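Local structure of tryptophan synthase alpha chain (Campylobacter jejuni, 3THA) at residues B[73-76]-B[77-81]; B[188-191]-B[192-196]. The protein probably catalyses, as the alpha subunit of tryptophan synthase, the aldol cleavage of indoleglycerol phosphate to indole and glyceraldehyde 3-phosphate in tryptophan biosynthesis. One frame throughout, in Å; residues are numbered along the deposited sequence.

Contact 1 of 2, residues B[73-76]-B[77-81]; sequences VDIH and SVFEL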
loop_
_atom_site.group_PDB
_atom_site.type_symbol
_atom_site.label_atom_id
_atom_site.label_comp_id
_atom_site.label_asym_id
_atom_site.label_seq_id
_atom_site.Cartn_x
_atom_site.Cartn_y
_atom_site.Cartn_z
ATOM N N VAL B 73 17.592 -0.442 -8.051
ATOM C CA VAL B 73 17.640 -0.750 -6.604
ATOM C C VAL B 73 16.742 -1.931 -6.185
ATOM O O VAL B 73 15.495 -1.801 -6.049
ATOM C CB VAL B 73 17.309 0.492 -5.722
ATOM C CG1 VAL B 73 17.511 0.178 -4.265
ATOM C CG2 VAL B 73 18.188 1.693 -6.108
ATOM N N ASP B 74 17.404 -3.069 -5.949
ATOM C CA ASP B 74 16.772 -4.262 -5.419
ATOM C C ASP B 74 17.377 -4.595 -4.054
ATOM O O ASP B 74 18.347 -3.937 -3.605
ATOM C CB ASP B 74 16.894 -5.438 -6.413
ATOM C CG ASP B 74 18.338 -5.691 -6.896
ATOM O OD1 ASP B 74 19.306 -5.077 -6.359
ATOM O OD2 ASP B 74 18.506 -6.522 -7.836
ATOM N N ILE B 75 16.824 -5.612 -3.389
ATOM C CA ILE B 75 17.207 -5.875 -2.025
ATOM C C ILE B 75 18.693 -6.221 -1.977
ATOM O O ILE B 75 19.388 -5.946 -0.986
ATOM C CB ILE B 75 16.271 -6.929 -1.357
ATOM C CG1 ILE B 75 16.740 -7.287 0.063
ATOM C CG2 ILE B 75 16.058 -8.157 -2.259
ATOM C CD1 ILE B 75 16.520 -6.167 1.127
ATOM N N HIS B 76 19.201 -6.752 -3.085
ATOM C CA HIS B 76 20.588 -7.162 -3.142
ATOM C C HIS B 76 21.499 -5.971 -2.977
ATOM O O HIS B 76 22.458 -6.039 -2.201
ATOM C CB HIS B 76 20.897 -7.904 -4.435
ATOM C CG HIS B 76 20.016 -9.091 -4.656
ATOM N ND1 HIS B 76 20.301 -10.331 -4.132
ATOM C CD2 HIS B 76 18.823 -9.211 -5.298
ATOM C CE1 HIS B 76 19.335 -11.174 -4.467
ATOM N NE2 HIS B 76 18.420 -10.517 -5.162
ATOM N N SER B 77 21.175 -4.878 -3.681
ATOM C CA SER B 77 22.011 -3.694 -3.658
ATOM C C SER B 77 21.834 -2.910 -2.331
ATOM O O SER B 77 22.799 -2.293 -1.844
ATOM C CB SER B 77 21.803 -2.841 -4.900
ATOM O OG SER B 77 20.576 -2.155 -4.871
ATOM N N VAL B 78 20.637 -2.992 -1.738
ATOM C CA VAL B 78 20.391 -2.550 -0.336
ATOM C C VAL B 78 21.258 -3.292 0.692
ATOM O O VAL B 78 21.975 -2.667 1.490
ATOM C CB VAL B 78 18.903 -2.663 0.051
ATOM C CG1 VAL B 78 18.690 -2.465 1.564
ATOM C CG2 VAL B 78 18.067 -1.662 -0.763
ATOM N N PHE B 79 21.200 -4.622 0.681
ATOM C CA PHE B 79 22.082 -5.400 1.531
ATOM C C PHE B 79 23.546 -4.965 1.318
ATOM O O PHE B 79 24.303 -4.777 2.297
ATOM C CB PHE B 79 21.899 -6.888 1.276
ATOM C CG PHE B 79 20.682 -7.479 1.936
ATOM C CD1 PHE B 79 20.273 -7.053 3.219
ATOM C CD2 PHE B 79 19.967 -8.506 1.305
ATOM C CE1 PHE B 79 19.155 -7.635 3.863
ATOM C CE2 PHE B 79 18.856 -9.093 1.934
ATOM C CZ PHE B 79 18.448 -8.638 3.221
ATOM N N GLU B 80 23.933 -4.781 0.047
ATOM C CA GLU B 80 25.300 -4.304 -0.279
ATOM C C GLU B 80 25.594 -2.926 0.330
ATOM O O GLU B 80 26.677 -2.676 0.806
ATOM C CB GLU B 80 25.538 -4.264 -1.791
ATOM C CG GLU B 80 26.050 -5.558 -2.381
ATOM C CD GLU B 80 26.294 -5.438 -3.887
ATOM O OE1 GLU B 80 25.437 -5.948 -4.662
ATOM O OE2 GLU B 80 27.319 -4.805 -4.290
ATOM N N LEU B 81 24.597 -2.060 0.325
ATOM C CA LEU B 81 24.666 -0.736 0.914
ATOM C C LEU B 81 24.750 -0.707 2.435
ATOM O O LEU B 81 25.547 0.050 3.002
ATOM C CB LEU B 81 23.425 0.041 0.488
ATOM C CG LEU B 81 23.141 1.348 1.197
ATOM C CD1 LEU B 81 24.241 2.348 0.869
ATOM C CD2 LEU B 81 21.809 1.810 0.702
#
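Ile-75 and Phe-79, one helical turn apart, form the tightly packed side of this helix start. CD1 of Ile-75 lies over one face of the Phe-79 ring, 3.9 Å from its centroid and 16° off the ring normal, a CH-pi contact. Ile-75 CG1 also approaches Phe-79 CE2 to 3.4 Å. With CG1 anti to the backbone N (chi1 176°), the isoleucine directs this branch along the helix toward the ring. Val-73 CG1 adds a looser apolar touch, 4.0 Å from Val-78 CG2.

The N-cap of helix 75-83 is polar. Asp-74 holds CG between its backbone N and carbonyl carbon, and OD1 accepts from Ser-77 N at 3.3 Å; the donor arrives on the anti side, 34° out of the carboxylate plane. Two further donors share the backbone oxygen of Asp-74: Val-78 N, in a nearly straight bond at 3.1 Å, and the Ser-77 hydroxyl, whose OG is also 3.1 Å from Asp-74 O. On the solvent side, the exposed His-76 and Glu-80 have no side-chain packing to match; the backbone bond from Glu-80 N to His-76 O (3.0 Å) joins them.

Ile-75, Val-78 and Phe-79 face Phe-93 of strand 90-94, Ile-75 and Phe-79 also meeting Tyr-103 of helix 97-103, while Val-73 and Ser-77 turn to Leu-27 of helix 27-35.

Contact 2 of 2, residues B[188-191]-B[192-196]; sequences QDKV and KEIRS
Lys-190 and Glu-193, three residues apart on helix 180-195, supply the charged interaction: NZ of the lysine gives a salt bridge and hydrogen bond to OE1 of Glu-193 at 2.7 Å. The ammonium comes from above the carboxylate plane, 36° out of it. The lysine chain turns at chi2 (66°) and then runs extended, which carries its end back to the glutamate, itself extended beyond CG. Thr-152 O accepts a second hydrogen bond from the same NZ, so this buried lysine is gripped from two residues.

Nonpolar contact to a charged group is made by Val-191 and Arg-195, whose side chains lie side by side and point the same way. The valine methyl CG1 sits over one face of the guanidinium, offset toward its rim and 3.3 Å from Arg-195 NH1. The other terminal nitrogen, NH2, forms a salt bridge with Asp-222, which helps to fix the position of the guanidinium. Ile-194 instead lays its CG1 against the backbone, 3.0 Å from Lys-190 O.

Backbone bonds hold the turns together. Arg-195 N donates to Val-191 O at 2.7 Å with an N-H...O angle of 170°, while Ile-194 N donates to Lys-190 O at 2.9 Å. A side-chain bond follows at the helix end, where Ser-196 OG donates to Glu-193 O at 3.1 Å.

Within the beta-alpha-beta unit of strands 168-171 and 202-205, Val-191 and Ile-194 face both strands, Arg-195 also meets Ile-202 of the second, and Val-157 of helix 154-161 packs against Lys-190, Glu-193 and Ile-194.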
loop_
_atom_site.group_PDB
_atom_site.type_symbol
_atom_site.label_atom_id
_atom_site.label_comp_id
_atom_site.label_asym_id
_atom_site.label_seq_id
_atom_site.Cartn_x
_atom_site.Cartn_y
_atom_site.Cartn_z
ATOM N N GLN B 188 -4.695 8.676 23.533
ATOM C CA GLN B 188 -4.234 8.511 24.894
ATOM C C GLN B 188 -5.010 7.424 25.645
ATOM O O GLN B 188 -4.443 6.768 26.539
ATOM C CB GLN B 188 -4.294 9.838 25.638
ATOM C CG GLN B 188 -3.038 10.690 25.471
ATOM C CD GLN B 188 -3.151 12.042 26.148
ATOM O OE1 GLN B 188 -4.174 12.725 26.050
ATOM N NE2 GLN B 188 -2.098 12.438 26.834
ATOM N N ASP B 189 -6.285 7.225 25.276
ATOM C CA ASP B 189 -7.057 6.086 25.804
ATOM C C ASP B 189 -6.504 4.787 25.303
ATOM O O ASP B 189 -6.321 3.854 26.081
ATOM C CB ASP B 189 -8.533 6.146 25.424
ATOM C CG ASP B 189 -9.393 6.754 26.516
ATOM O OD1 ASP B 189 -9.037 7.840 27.027
ATOM O OD2 ASP B 189 -10.422 6.129 26.866
ATOM N N LYS B 190 -6.225 4.713 24.005
ATOM C CA LYS B 190 -5.745 3.453 23.456
ATOM C C LYS B 190 -4.352 3.082 24.003
ATOM O O LYS B 190 -4.078 1.903 24.307
ATOM C CB LYS B 190 -5.804 3.446 21.928
ATOM C CG LYS B 190 -5.715 2.056 21.326
ATOM C CD LYS B 190 -6.983 1.277 21.730
ATOM C CE LYS B 190 -7.060 -0.051 21.035
ATOM N NZ LYS B 190 -8.335 -0.701 21.322
ATOM N N VAL B 191 -3.499 4.086 24.163
ATOM C CA VAL B 191 -2.181 3.932 24.788
ATOM C C VAL B 191 -2.250 3.360 26.208
ATOM O O VAL B 191 -1.614 2.337 26.493
ATOM C CB VAL B 191 -1.403 5.284 24.761
ATOM C CG1 VAL B 191 -0.296 5.309 25.790
ATOM C CG2 VAL B 191 -0.879 5.563 23.343
ATOM N N LYS B 192 -3.034 4.001 27.077
ATOM C CA LYS B 192 -3.330 3.480 28.401
ATOM C C LYS B 192 -3.727 1.991 28.353
ATOM O O LYS B 192 -3.218 1.162 29.121
ATOM C CB LYS B 192 -4.462 4.307 29.020
ATOM C CG LYS B 192 -4.627 4.121 30.562
ATOM C CD LYS B 192 -5.695 4.991 31.173
ATOM C CE LYS B 192 -5.270 5.370 32.593
ATOM N NZ LYS B 192 -6.395 5.633 33.549
ATOM N N GLU B 193 -4.625 1.649 27.433
ATOM C CA GLU B 193 -5.125 0.298 27.292
ATOM C C GLU B 193 -3.981 -0.663 26.958
ATOM O O GLU B 193 -3.840 -1.713 27.589
ATOM C CB GLU B 193 -6.228 0.270 26.219
ATOM C CG GLU B 193 -6.760 -1.110 25.891
ATOM C CD GLU B 193 -7.880 -1.097 24.880
ATOM O OE1 GLU B 193 -7.705 -1.674 23.799
ATOM O OE2 GLU B 193 -8.953 -0.541 25.162
ATOM N N ILE B 194 -3.161 -0.302 25.972
ATOM C CA ILE B 194 -2.037 -1.123 25.587
ATOM C C ILE B 194 -1.097 -1.240 26.771
ATOM O O ILE B 194 -0.644 -2.347 27.098
ATOM C CB ILE B 194 -1.275 -0.523 24.417
ATOM C CG1 ILE B 194 -2.227 -0.269 23.258
ATOM C CG2 ILE B 194 -0.144 -1.454 23.987
ATOM C CD1 ILE B 194 -1.713 0.678 22.213
ATOM N N ARG B 195 -0.819 -0.112 27.425
ATOM C CA ARG B 195 0.053 -0.130 28.591
ATOM C C ARG B 195 -0.357 -1.197 29.586
ATOM O O ARG B 195 0.508 -1.884 30.126
ATOM C CB ARG B 195 0.154 1.239 29.269
ATOM C CG ARG B 195 1.488 1.892 29.011
ATOM C CD ARG B 195 1.416 3.408 28.964
ATOM N NE ARG B 195 2.541 3.934 28.182
ATOM C CZ ARG B 195 2.718 5.207 27.829
ATOM N NH1 ARG B 195 1.840 6.151 28.186
ATOM N NH2 ARG B 195 3.793 5.533 27.110
ATOM N N SER B 196 -1.655 -1.381 29.817
ATOM C CA SER B 196 -2.060 -2.357 30.813
ATOM C C SER B 196 -1.872 -3.834 30.396
ATOM O O SER B 196 -2.268 -4.727 31.141
ATOM C CB SER B 196 -3.502 -2.111 31.252
ATOM O OG SER B 196 -4.407 -2.835 30.432
#

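From the N terminus, the chain reaches contact 1 at the start of helix 75-83, and contact 2 much later, in the C-terminal half of helix 180-195. Each is a local contact at one end of a helix, so neither closes a long loop; they follow in series, without nesting or crossing. Their centres are 38 Å apart and their nearest atoms about 29 Å, on opposite sides of the chain's centre. Both helices pack outside the eight-stranded parallel TIM barrel: contact 1 sits in this outer layer, between strands 44-48 and 90-94 in sequence, whereas contact 2 lies within the crossover from strand 168-171 to strand 202-205.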